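Local coordinates for tight junction protein ZO-3 (Homo sapiens, PDB 3KFV) that acts as a tight-junction scaffold, linking claudins, occludin and junctional adhesion molecules to the actin cytoskeleton, at residues P147-G152 with L203-S208; Q169-E174 with K197-L202; I221-I226 with A268-N273. All blocks are in the same frame, centred on the assembly; numbering follows the deposited sequence.

Interaction 1 of 3, residues P147-G152 with L203-S208; sequences PVVILG and LDVTPS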
ATOM      1  N   PRO A 147      -0.487  -8.679   4.208  1.00 34.14           N
ATOM      2  CA  PRO A 147      -1.907  -8.316   4.299  1.00 31.82           C
ATOM      3  C   PRO A 147      -2.444  -7.987   2.915  1.00 30.73           C
ATOM      4  O   PRO A 147      -1.686  -7.546   2.054  1.00 32.78           O
ATOM      5  CB  PRO A 147      -1.893  -7.068   5.187  1.00 28.13           C
ATOM      6  CG  PRO A 147      -0.632  -7.180   5.978  1.00 30.23           C
ATOM      7  CD  PRO A 147       0.362  -7.830   5.061  1.00 30.09           C
ATOM      8  N   VAL A 148      -3.731  -8.209   2.693  1.00 29.85           N
ATOM      9  CA  VAL A 148      -4.316  -7.939   1.389  1.00 30.40           C
ATOM     10  C   VAL A 148      -5.449  -6.940   1.531  1.00 29.02           C
ATOM     11  O   VAL A 148      -6.413  -7.180   2.256  1.00 32.66           O
ATOM     12  CB  VAL A 148      -4.841  -9.237   0.707  1.00 33.57           C
ATOM     13  CG1 VAL A 148      -5.476  -8.913  -0.639  1.00 31.64           C
ATOM     14  CG2 VAL A 148      -3.722 -10.256   0.537  1.00 24.89           C
ATOM     15  N   VAL A 149      -5.328  -5.814   0.845  1.00 29.20           N
ATOM     16  CA  VAL A 149      -6.357  -4.784   0.896  1.00 32.75           C
ATOM     17  C   VAL A 149      -7.229  -4.830  -0.359  1.00 33.29           C
ATOM     18  O   VAL A 149      -6.732  -4.671  -1.473  1.00 33.35           O
ATOM     19  CB  VAL A 149      -5.735  -3.378   1.047  1.00 31.55           C
ATOM     20  CG1 VAL A 149      -6.800  -2.312   0.899  1.00 33.20           C
ATOM     21  CG2 VAL A 149      -5.033  -3.248   2.391  1.00 29.04           C
ATOM     22  N   ILE A 150      -8.524  -5.067  -0.182  1.00 30.72           N
ATOM     23  CA  ILE A 150      -9.433  -5.090  -1.318  1.00 31.80           C
ATOM     24  C   ILE A 150     -10.212  -3.788  -1.367  1.00 35.90           C
ATOM     25  O   ILE A 150     -10.981  -3.484  -0.454  1.00 38.36           O
ATOM     26  CB  ILE A 150     -10.425  -6.268  -1.246  1.00 41.15           C
ATOM     27  CG1 ILE A 150      -9.697  -7.583  -0.922  1.00 36.12           C
ATOM     28  CG2 ILE A 150     -11.235  -6.374  -2.546  1.00 34.64           C
ATOM     29  CD1 ILE A 150      -9.045  -8.240  -2.101  1.00 32.82           C
ATOM     30  N   LEU A 151      -9.995  -3.018  -2.430  1.00 35.36           N
ATOM     31  CA  LEU A 151     -10.683  -1.749  -2.635  1.00 32.98           C
ATOM     32  C   LEU A 151     -11.613  -1.877  -3.823  1.00 35.10           C
ATOM     33  O   LEU A 151     -11.357  -2.664  -4.732  1.00 39.36           O
ATOM     34  CB  LEU A 151      -9.680  -0.631  -2.896  1.00 31.50           C
ATOM     35  CG  LEU A 151      -8.615  -0.420  -1.827  1.00 32.25           C
ATOM     36  CD1 LEU A 151      -7.654   0.675  -2.257  1.00 35.75           C
ATOM     37  CD2 LEU A 151      -9.259  -0.084  -0.491  1.00 33.57           C
ATOM     38  N   GLY A 152     -12.690  -1.102  -3.823  1.00 35.57           N
ATOM     39  CA  GLY A 152     -13.699  -1.237  -4.856  1.00 37.62           C
ATOM     40  C   GLY A 152     -15.019  -1.715  -4.286  1.00 38.37           C
ATOM     41  O   GLY A 152     -15.135  -1.955  -3.085  1.00 41.31           O
ATOM     42  N   LEU A 203      -8.167  -6.900   4.413  1.00 33.24           N
ATOM     43  CA  LEU A 203      -8.486  -5.566   4.924  1.00 33.37           C
ATOM     44  C   LEU A 203      -9.412  -4.765   4.014  1.00 36.54           C
ATOM     45  O   LEU A 203      -9.226  -4.716   2.794  1.00 35.28           O
ATOM     46  CB  LEU A 203      -7.210  -4.760   5.128  1.00 31.31           C
ATOM     47  CG  LEU A 203      -6.216  -5.242   6.174  1.00 32.04           C
ATOM     48  CD1 LEU A 203      -4.851  -4.666   5.880  1.00 28.84           C
ATOM     49  CD2 LEU A 203      -6.697  -4.821   7.545  1.00 42.64           C
ATOM     50  N   ASP A 204     -10.407  -4.131   4.625  1.00 38.17           N
ATOM     51  CA  ASP A 204     -11.258  -3.180   3.935  1.00 36.79           C
ATOM     52  C   ASP A 204     -11.018  -1.846   4.602  1.00 41.69           C
ATOM     53  O   ASP A 204     -11.612  -1.559   5.644  1.00 41.31           O
ATOM     54  CB  ASP A 204     -12.730  -3.553   4.080  1.00 40.00           C
ATOM     55  CG  ASP A 204     -13.626  -2.703   3.203  1.00 50.88           C
ATOM     56  OD1 ASP A 204     -13.086  -2.042   2.282  1.00 52.40           O
ATOM     57  OD2 ASP A 204     -14.860  -2.696   3.424  1.00 50.26           O
ATOM     58  N   VAL A 205     -10.141  -1.036   4.013  1.00 37.51           N
ATOM     59  CA  VAL A 205      -9.661   0.160   4.688  1.00 33.02           C
ATOM     60  C   VAL A 205      -9.488   1.354   3.762  1.00 34.84           C
ATOM     61  O   VAL A 205      -9.667   1.256   2.551  1.00 40.95           O
ATOM     62  CB  VAL A 205      -8.327  -0.108   5.419  1.00 35.32           C
ATOM     63  CG1 VAL A 205      -8.566  -0.928   6.682  1.00 34.08           C
ATOM     64  CG2 VAL A 205      -7.328  -0.796   4.489  1.00 30.12           C
ATOM     65  N   THR A 206      -9.135   2.484   4.357  1.00 34.56           N
ATOM     66  CA  THR A 206      -8.972   3.730   3.631  1.00 35.71           C
ATOM     67  C   THR A 206      -7.569   3.829   3.046  1.00 39.37           C
ATOM     68  O   THR A 206      -6.667   3.088   3.443  1.00 37.12           O
ATOM     69  CB  THR A 206      -9.170   4.925   4.573  1.00 37.89           C
ATOM     70  OG1 THR A 206      -8.199   4.855   5.629  1.00 39.57           O
ATOM     71  CG2 THR A 206     -10.571   4.912   5.171  1.00 28.35           C
ATOM     72  N   PRO A 207      -7.382   4.751   2.089  1.00 40.58           N
ATOM     73  CA  PRO A 207      -6.048   5.074   1.580  1.00 38.08           C
ATOM     74  C   PRO A 207      -5.082   5.415   2.711  1.00 40.96           C
ATOM     75  O   PRO A 207      -3.913   5.024   2.655  1.00 39.48           O
ATOM     76  CB  PRO A 207      -6.310   6.304   0.715  1.00 39.11           C
ATOM     77  CG  PRO A 207      -7.688   6.077   0.186  1.00 41.21           C
ATOM     78  CD  PRO A 207      -8.446   5.403   1.304  1.00 38.82           C
ATOM     79  N   SER A 208      -5.567   6.132   3.722  1.00 42.21           N
ATOM     80  CA  SER A 208      -4.735   6.507   4.863  1.00 39.70           C
ATOM     81  C   SER A 208      -4.200   5.275   5.572  1.00 40.50           C
ATOM     82  O   SER A 208      -3.001   5.172   5.827  1.00 40.03           O
ATOM     83  CB  SER A 208      -5.517   7.377   5.841  1.00 46.94           C
ATOM     84  OG  SER A 208      -6.115   8.473   5.169  1.00 54.89           O
TER

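Interaction 2 of 3, residues Q169-E174 with K197-L202; sequences QFEIAE and KDKHAL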
ATOM      1  N   GLN A 169      -5.884 -19.923   4.878  1.00 45.35           N
ATOM      2  CA  GLN A 169      -4.959 -18.981   4.261  1.00 43.10           C
ATOM      3  C   GLN A 169      -5.437 -17.548   4.350  1.00 38.23           C
ATOM      4  O   GLN A 169      -4.714 -16.632   3.969  1.00 38.70           O
ATOM      5  CB  GLN A 169      -4.758 -19.329   2.795  1.00 44.03           C
ATOM      6  CG  GLN A 169      -4.628 -20.802   2.542  1.00 44.21           C
ATOM      7  CD  GLN A 169      -3.704 -21.078   1.396  1.00 51.31           C
ATOM      8  OE1 GLN A 169      -2.718 -20.358   1.192  1.00 47.56           O
ATOM      9  NE2 GLN A 169      -4.007 -22.126   0.631  1.00 52.33           N
ATOM     10  N   PHE A 170      -6.659 -17.366   4.840  1.00 38.17           N
ATOM     11  CA  PHE A 170      -7.280 -16.052   4.893  1.00 34.87           C
ATOM     12  C   PHE A 170      -8.112 -15.888   6.150  1.00 34.20           C
ATOM     13  O   PHE A 170      -8.803 -16.808   6.575  1.00 35.67           O
ATOM     14  CB  PHE A 170      -8.183 -15.829   3.675  1.00 32.90           C
ATOM     15  CG  PHE A 170      -7.445 -15.764   2.369  1.00 34.67           C
ATOM     16  CD1 PHE A 170      -6.818 -14.596   1.970  1.00 36.20           C
ATOM     17  CD2 PHE A 170      -7.391 -16.866   1.533  1.00 35.95           C
ATOM     18  CE1 PHE A 170      -6.142 -14.532   0.761  1.00 35.93           C
ATOM     19  CE2 PHE A 170      -6.722 -16.808   0.326  1.00 34.56           C
ATOM     20  CZ  PHE A 170      -6.097 -15.638  -0.062  1.00 37.66           C
ATOM     21  N   GLU A 171      -8.039 -14.704   6.741  1.00 35.00           N
ATOM     22  CA  GLU A 171      -8.945 -14.321   7.805  1.00 34.56           C
ATOM     23  C   GLU A 171      -9.240 -12.846   7.638  1.00 35.14           C
ATOM     24  O   GLU A 171      -8.341 -12.067   7.343  1.00 35.62           O
ATOM     25  CB  GLU A 171      -8.334 -14.579   9.183  1.00 34.06           C
ATOM     26  CG  GLU A 171      -9.283 -14.228  10.319  1.00 38.59           C
ATOM     27  CD  GLU A 171      -8.734 -14.565  11.695  1.00 49.52           C
ATOM     28  OE1 GLU A 171      -9.098 -13.857  12.665  1.00 46.60           O
ATOM     29  OE2 GLU A 171      -7.947 -15.535  11.808  1.00 51.75           O
ATOM     30  N   ILE A 172     -10.499 -12.462   7.810  1.00 36.42           N
ATOM     31  CA  ILE A 172     -10.854 -11.053   7.768  1.00 36.52           C
ATOM     32  C   ILE A 172     -10.375 -10.352   9.035  1.00 37.68           C
ATOM     33  O   ILE A 172     -10.662 -10.797  10.144  1.00 40.19           O
ATOM     34  CB  ILE A 172     -12.368 -10.856   7.612  1.00 32.82           C
ATOM     35  CG1 ILE A 172     -12.810 -11.277   6.216  1.00 34.12           C
ATOM     36  CG2 ILE A 172     -12.743  -9.410   7.864  1.00 33.15           C
ATOM     37  CD1 ILE A 172     -14.293 -11.203   6.008  1.00 34.37           C
ATOM     38  N   ALA A 173      -9.633  -9.263   8.863  1.00 40.03           N
ATOM     39  CA  ALA A 173      -9.200  -8.445   9.989  1.00 39.17           C
ATOM     40  C   ALA A 173     -10.406  -7.709  10.568  1.00 48.85           C
ATOM     41  O   ALA A 173     -11.093  -6.978   9.855  1.00 53.01           O
ATOM     42  CB  ALA A 173      -8.140  -7.457   9.544  1.00 33.39           C
ATOM     43  N   GLU A 174     -10.664  -7.901  11.859  1.00 56.10           N
ATOM     44  CA  GLU A 174     -11.842  -7.307  12.501  1.00 66.31           C
ATOM     45  C   GLU A 174     -11.663  -5.825  12.865  1.00 63.60           C
ATOM     46  O   GLU A 174     -10.781  -5.480  13.652  1.00 63.37           O
ATOM     47  CB  GLU A 174     -12.231  -8.112  13.746  1.00 67.82           C
ATOM     48  N   LYS A 197      -0.559 -16.480  12.382  1.00 47.81           N
ATOM     49  CA  LYS A 197      -1.216 -17.750  12.057  1.00 43.78           C
ATOM     50  C   LYS A 197      -0.873 -18.183  10.636  1.00 44.70           C
ATOM     51  O   LYS A 197      -1.478 -19.106  10.100  1.00 47.16           O
ATOM     52  CB  LYS A 197      -2.735 -17.625  12.157  1.00 41.18           C
ATOM     53  CG  LYS A 197      -3.282 -17.303  13.532  1.00 41.97           C
ATOM     54  CD  LYS A 197      -4.796 -17.120  13.460  1.00 37.92           C
ATOM     55  CE  LYS A 197      -5.384 -16.770  14.815  1.00 46.68           C
ATOM     56  NZ  LYS A 197      -6.861 -16.552  14.736  1.00 57.27           N
ATOM     57  N   ASP A 198       0.079 -17.495  10.018  1.00 46.48           N
ATOM     58  CA  ASP A 198       0.471 -17.784   8.645  1.00 46.11           C
ATOM     59  C   ASP A 198      -0.682 -17.636   7.654  1.00 44.38           C
ATOM     60  O   ASP A 198      -0.831 -18.448   6.745  1.00 50.29           O
ATOM     61  CB  ASP A 198       1.061 -19.188   8.539  1.00 52.50           C
ATOM     62  CG  ASP A 198       2.083 -19.301   7.427  1.00 65.48           C
ATOM     63  OD1 ASP A 198       2.959 -18.404   7.349  1.00 64.22           O
ATOM     64  OD2 ASP A 198       2.013 -20.278   6.641  1.00 61.27           O
ATOM     65  N   LYS A 199      -1.489 -16.595   7.823  1.00 44.17           N
ATOM     66  CA  LYS A 199      -2.581 -16.323   6.897  1.00 42.70           C
ATOM     67  C   LYS A 199      -2.518 -14.889   6.377  1.00 39.43           C
ATOM     68  O   LYS A 199      -1.952 -14.015   7.025  1.00 40.75           O
ATOM     69  CB  LYS A 199      -3.928 -16.542   7.578  1.00 39.62           C
ATOM     70  CG  LYS A 199      -4.160 -17.934   8.098  1.00 43.65           C
ATOM     71  CD  LYS A 199      -5.554 -18.031   8.698  1.00 47.87           C
ATOM     72  CE  LYS A 199      -5.738 -19.291   9.530  1.00 45.65           C
ATOM     73  NZ  LYS A 199      -7.020 -19.202  10.302  1.00 50.81           N
ATOM     74  N   HIS A 200      -3.103 -14.654   5.205  1.00 35.74           N
ATOM     75  CA  HIS A 200      -3.276 -13.301   4.700  1.00 35.33           C
ATOM     76  C   HIS A 200      -4.388 -12.624   5.482  1.00 35.76           C
ATOM     77  O   HIS A 200      -5.507 -13.136   5.542  1.00 31.70           O
ATOM     78  CB  HIS A 200      -3.679 -13.307   3.227  1.00 30.69           C
ATOM     79  CG  HIS A 200      -2.652 -13.885   2.311  1.00 30.16           C
ATOM     80  ND1 HIS A 200      -1.432 -13.284   2.084  1.00 33.72           N
ATOM     81  CD2 HIS A 200      -2.673 -14.994   1.537  1.00 34.38           C
ATOM     82  CE1 HIS A 200      -0.741 -14.005   1.219  1.00 32.63           C
ATOM     83  NE2 HIS A 200      -1.471 -15.050   0.874  1.00 38.12           N
ATOM     84  N   ALA A 201      -4.087 -11.469   6.069  1.00 34.92           N
ATOM     85  CA  ALA A 201      -5.116 -10.660   6.702  1.00 30.08           C
ATOM     86  C   ALA A 201      -5.818  -9.843   5.628  1.00 33.08           C
ATOM     87  O   ALA A 201      -5.181  -9.074   4.906  1.00 35.50           O
ATOM     88  CB  ALA A 201      -4.509  -9.755   7.754  1.00 29.43           C
ATOM     89  N   LEU A 202      -7.129 -10.027   5.506  1.00 33.44           N
ATOM     90  CA  LEU A 202      -7.914  -9.309   4.511  1.00 31.27           C
ATOM     91  C   LEU A 202      -8.417  -8.007   5.110  1.00 33.26           C
ATOM     92  O   LEU A 202      -9.019  -8.008   6.185  1.00 34.24           O
ATOM     93  CB  LEU A 202      -9.087 -10.167   4.036  1.00 33.40           C
ATOM     94  CG  LEU A 202      -8.736 -11.424   3.236  1.00 32.99           C
ATOM     95  CD1 LEU A 202      -9.885 -12.412   3.238  1.00 35.67           C
ATOM     96  CD2 LEU A 202      -8.346 -11.061   1.816  1.00 33.42           C
TER

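Interaction 3 of 3, residues I221-I226 with A268-N273; sequences IVVFFI and ATIPLN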
ATOM      1  N   ILE A 221      -0.890  -6.159  -0.243  1.00 31.81           N
ATOM      2  CA  ILE A 221      -1.216  -6.257  -1.652  1.00 31.68           C
ATOM      3  C   ILE A 221      -2.526  -5.493  -1.814  1.00 30.56           C
ATOM      4  O   ILE A 221      -3.519  -5.816  -1.167  1.00 32.88           O
ATOM      5  CB  ILE A 221      -1.375  -7.722  -2.098  1.00 30.84           C
ATOM      6  CG1 ILE A 221      -0.055  -8.475  -1.917  1.00 28.99           C
ATOM      7  CG2 ILE A 221      -1.850  -7.796  -3.541  1.00 28.61           C
ATOM      8  CD1 ILE A 221      -0.172  -9.975  -2.086  1.00 27.84           C
ATOM      9  N   VAL A 222      -2.523  -4.454  -2.641  1.00 32.56           N
ATOM     10  CA  VAL A 222      -3.717  -3.622  -2.792  1.00 34.42           C
ATOM     11  C   VAL A 222      -4.390  -3.818  -4.141  1.00 31.98           C
ATOM     12  O   VAL A 222      -3.807  -3.523  -5.180  1.00 34.56           O
ATOM     13  CB  VAL A 222      -3.405  -2.132  -2.608  1.00 29.52           C
ATOM     14  CG1 VAL A 222      -4.675  -1.328  -2.739  1.00 30.10           C
ATOM     15  CG2 VAL A 222      -2.770  -1.900  -1.259  1.00 27.87           C
ATOM     16  N   VAL A 223      -5.624  -4.311  -4.115  1.00 30.21           N
ATOM     17  CA  VAL A 223      -6.339  -4.634  -5.341  1.00 33.86           C
ATOM     18  C   VAL A 223      -7.612  -3.817  -5.485  1.00 33.16           C
ATOM     19  O   VAL A 223      -8.475  -3.847  -4.613  1.00 35.21           O
ATOM     20  CB  VAL A 223      -6.689  -6.132  -5.399  1.00 37.21           C
ATOM     21  CG1 VAL A 223      -7.610  -6.420  -6.581  1.00 35.11           C
ATOM     22  CG2 VAL A 223      -5.414  -6.965  -5.477  1.00 33.57           C
ATOM     23  N   PHE A 224      -7.726  -3.092  -6.593  1.00 36.42           N
ATOM     24  CA  PHE A 224      -8.884  -2.237  -6.840  1.00 36.99           C
ATOM     25  C   PHE A 224      -9.730  -2.792  -7.983  1.00 38.60           C
ATOM     26  O   PHE A 224      -9.209  -3.133  -9.045  1.00 37.61           O
ATOM     27  CB  PHE A 224      -8.440  -0.803  -7.140  1.00 33.06           C
ATOM     28  CG  PHE A 224      -9.570   0.119  -7.503  1.00 40.15           C
ATOM     29  CD1 PHE A 224     -10.315   0.751  -6.519  1.00 40.46           C
ATOM     30  CD2 PHE A 224      -9.892   0.357  -8.828  1.00 41.36           C
ATOM     31  CE1 PHE A 224     -11.355   1.596  -6.850  1.00 35.91           C
ATOM     32  CE2 PHE A 224     -10.936   1.200  -9.162  1.00 40.22           C
ATOM     33  CZ  PHE A 224     -11.666   1.818  -8.170  1.00 35.32           C
ATOM     34  N   PHE A 225     -11.035  -2.883  -7.753  1.00 39.44           N
ATOM     35  CA  PHE A 225     -11.960  -3.430  -8.740  1.00 40.44           C
ATOM     36  C   PHE A 225     -12.737  -2.330  -9.453  1.00 41.99           C
ATOM     37  O   PHE A 225     -13.415  -1.525  -8.813  1.00 39.48           O
ATOM     38  CB  PHE A 225     -12.936  -4.391  -8.066  1.00 41.40           C
ATOM     39  CG  PHE A 225     -12.299  -5.655  -7.587  1.00 39.69           C
ATOM     40  CD1 PHE A 225     -12.057  -6.701  -8.468  1.00 40.03           C
ATOM     41  CD2 PHE A 225     -11.943  -5.804  -6.261  1.00 38.43           C
ATOM     42  CE1 PHE A 225     -11.469  -7.873  -8.038  1.00 37.13           C
ATOM     43  CE2 PHE A 225     -11.355  -6.980  -5.821  1.00 42.88           C
ATOM     44  CZ  PHE A 225     -11.118  -8.016  -6.713  1.00 39.06           C
ATOM     45  N   ILE A 226     -12.645  -2.311 -10.780  1.00 41.09           N
ATOM     46  CA  ILE A 226     -13.266  -1.261 -11.575  1.00 41.12           C
ATOM     47  C   ILE A 226     -14.616  -1.703 -12.117  1.00 44.23           C
ATOM     48  O   ILE A 226     -14.694  -2.664 -12.883  1.00 49.30           O
ATOM     49  CB  ILE A 226     -12.375  -0.844 -12.764  1.00 47.10           C
ATOM     50  CG1 ILE A 226     -10.903  -0.824 -12.358  1.00 48.08           C
ATOM     51  CG2 ILE A 226     -12.789   0.524 -13.291  1.00 47.63           C
ATOM     52  CD1 ILE A 226      -9.963  -0.583 -13.510  1.00 46.47           C
ATOM     53  N   ALA A 268      -2.641  -3.573  -7.918  1.00 30.70           N
ATOM     54  CA  ALA A 268      -3.359  -4.201  -9.029  1.00 30.10           C
ATOM     55  C   ALA A 268      -4.761  -3.637  -9.198  1.00 33.43           C
ATOM     56  O   ALA A 268      -5.412  -3.253  -8.229  1.00 32.69           O
ATOM     57  CB  ALA A 268      -3.430  -5.704  -8.848  1.00 34.82           C
ATOM     58  N   THR A 269      -5.220  -3.580 -10.441  1.00 36.26           N
ATOM     59  CA  THR A 269      -6.611  -3.258 -10.721  1.00 40.18           C
ATOM     60  C   THR A 269      -7.196  -4.418 -11.516  1.00 38.34           C
ATOM     61  O   THR A 269      -6.484  -5.085 -12.255  1.00 36.89           O
ATOM     62  CB  THR A 269      -6.775  -1.937 -11.524  1.00 41.91           C
ATOM     63  OG1 THR A 269      -6.572  -2.191 -12.921  1.00 49.98           O
ATOM     64  CG2 THR A 269      -5.790  -0.874 -11.047  1.00 39.41           C
ATOM     65  N   ILE A 270      -8.490  -4.661 -11.349  1.00 40.49           N
ATOM     66  CA  ILE A 270      -9.160  -5.753 -12.042  1.00 43.36           C
ATOM     67  C   ILE A 270     -10.530  -5.289 -12.490  1.00 40.58           C
ATOM     68  O   ILE A 270     -11.320  -4.819 -11.676  1.00 44.66           O
ATOM     69  CB  ILE A 270      -9.319  -6.996 -11.133  1.00 44.51           C
ATOM     70  CG1 ILE A 270      -7.951  -7.594 -10.791  1.00 40.44           C
ATOM     71  CG2 ILE A 270     -10.214  -8.037 -11.796  1.00 39.26           C
ATOM     72  CD1 ILE A 270      -8.018  -8.791  -9.865  1.00 40.77           C
ATOM     73  N   PRO A 271     -10.815  -5.415 -13.790  1.00 43.74           N
ATOM     74  CA  PRO A 271     -12.088  -4.975 -14.365  1.00 47.67           C
ATOM     75  C   PRO A 271     -13.229  -5.908 -13.984  1.00 49.04           C
ATOM     76  O   PRO A 271     -13.146  -7.115 -14.230  1.00 46.74           O
ATOM     77  CB  PRO A 271     -11.848  -5.073 -15.879  1.00 43.86           C
ATOM     78  CG  PRO A 271     -10.380  -5.288 -16.049  1.00 44.24           C
ATOM     79  CD  PRO A 271      -9.921  -5.976 -14.812  1.00 43.36           C
ATOM     80  N   LEU A 272     -14.274  -5.355 -13.375  1.00 50.41           N
ATOM     81  CA  LEU A 272     -15.512  -6.092 -13.182  1.00 49.96           C
ATOM     82  C   LEU A 272     -16.265  -6.022 -14.505  1.00 62.33           C
ATOM     83  O   LEU A 272     -16.779  -4.963 -14.884  1.00 66.04           O
ATOM     84  CB  LEU A 272     -16.349  -5.467 -12.069  1.00 44.21           C
ATOM     85  CG  LEU A 272     -15.765  -5.396 -10.660  1.00 41.79           C
ATOM     86  CD1 LEU A 272     -16.715  -4.645  -9.751  1.00 40.07           C
ATOM     87  CD2 LEU A 272     -15.478  -6.783 -10.106  1.00 42.11           C
ATOM     88  N   ASN A 273     -16.311  -7.140 -15.219  1.00 60.28           N
ATOM     89  CA  ASN A 273     -16.910  -7.151 -16.547  1.00 64.49           C
ATOM     90  C   ASN A 273     -17.957  -8.246 -16.696  1.00 66.13           C
ATOM     91  O   ASN A 273     -17.862  -9.087 -17.593  1.00 65.22           O
ATOM     92  CB  ASN A 273     -15.827  -7.298 -17.618  1.00 56.52           C
TER

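Interaction 1 of 3, residues P147-G152 with L203-S208
V149 has CG1 anti to its backbone nitrogen (chi1 172°) and CG2 beside it, while in L203 it is CG that lies next to the backbone nitrogen (chi1 -65°); these torsions set V149 CG2 3.8 Å from L203 CD1. The two residues pair in parallel within the sheet at the heart of the guanylate kinase-like domain, and their side chains share one face. V148 O accepts L203 N at 2.8 Å, and I150 N returns a bond to L203 O at 3.1 Å, its donor nearly in line with the carbonyl. V149 CA adds a C-H...O contact to that same L203 oxygen, which is thus approached by two consecutive residues. P147 CB meets the same L203 CD1 methyl from another direction, at 3.9 Å. Beyond the bridge, residues 204-206 lead out of the sheet towards helix 207-215, whose N-cap is T206, and V205 crosses V149 at about a right angle, V205 CG2 meeting V149 CG1 at 3.9 Å. I210 of that helix covers V149 and L151, whereas I150 turns to helix 155-165. With an alanine in place of V149, L203 CD1 and V205 CG2 would probably lose their shared apolar partner, opening a gap beside I210. Past V205, L151 completes the contact, its CD2 methyl resting on V205 O.

Interaction 2 of 3, residues Q169-E174 with K197-L202
F170, E171 and I172 run parallel to H200, A201 and L202, the two short strand axes approaching to 4.8 Å and crossing at -30°. This is a beta-alpha-beta unit at the edge of the guanylate kinase-like sheet: the chain leaves strand 170-172, passes through helix 188-196 and returns as the neighbouring strand. Four backbone bonds form the ladder, H200 N to Q169 O, E171 N to H200 O, L202 N to E171 O and A173 N to L202 O. In the first the donor stands well above the carbonyl plane; in the last it lies in it. On one face F170 and H200 lie side by side and point the same way. Their rings are tilted by 34°, and F170 CE1 comes within 3.6 Å of H200 CD2. The imidazole is also held through ND1, which bonds to R146 O. L202 crosses F170 obliquely, putting L202 CD1 3.8 Å from F170 CB, and helices 155-165 and 278-290 cover parts of this surface. The opposite face carries E171 and A201, which meet I194 of helix 188-196. With CG anti to the backbone nitrogen (chi1 -178°), E171 stretches out past the strand to K197, whose chain is extended beyond CG. K199 NZ stands 4.1 Å from E171 OE2, beyond a salt bridge but probably adding to the positive field around the carboxylate. In the salt bridge itself, E171 OE2 offers its syn lone pair to K197 NZ at 3.3 Å.

Interaction 3 of 3, residues I221-I226 with A268-N273
F225 and I270 lie side by side at the apolar centre of this contact, with ring atom F225 CD1 3.8 Å from I270 CB. F225 CG and I270 CG1 both lie beside their backbone nitrogens (chi1 -69° and -66°), a shared torsion that points the ring and the isoleucine branch the same way. The L272 side chain crosses that of F225 at about a right angle, its CD2 3.8 Å from F225 CD1, and V223 CG1 sits above one face of the ring towards its rim. The same methyl meets I270 CD1 at 4.1 Å, while V223 CG2 packs against A268 CB. W279 of helix 278-290 closes over this layer, edge-to-face with F225 and touching L272; I286 of the same helix meets I270. Strands 221-227 and 268-272 are parallel neighbours in the guanylate kinase-like sheet, connected in sequence through helices 230-240 and 248-262; strand 268-272 is the outermost on this side. On the other face F224, stacked on F266, and I226 turn to helix 248-262. T269 pairs with F224 on this face, and I226 CD1 reaches across obliquely to T269 OG1. Five backbone bonds join the strands. A268 O takes F224 N at 2.8 Å, and F224 O takes I270 N almost head-on. I226 N comes to I270 O tilted from the carbonyl plane by 34°. At the N-terminal end A268 N donates to V222 O, whose residue also bonds through its amide to T267 OG1; at the far end L272 N donates to I226 O at 2.8 Å.

In the fold
The three contacts follow one another across a single parallel sheet with strand order 2-3-1-4-5, the arrangement of guanylate kinases. Interaction 1 holds the middle: V148 N probably donates to A201 O of interaction 2 at 2.8 Å, and V149 N to I221 O of interaction 3 at 2.7 Å. Its centre is about 13 Å from that of interaction 2 and about 12 Å from that of interaction 3. Those two edge contacts have centres about 19 Å apart and do not touch. Side chains seal both seams: L203 CD2 meets A173 CB, and I150 CG2 meets the F225 ring. The crystal is of the apo form, without a bound ligand to relate them to.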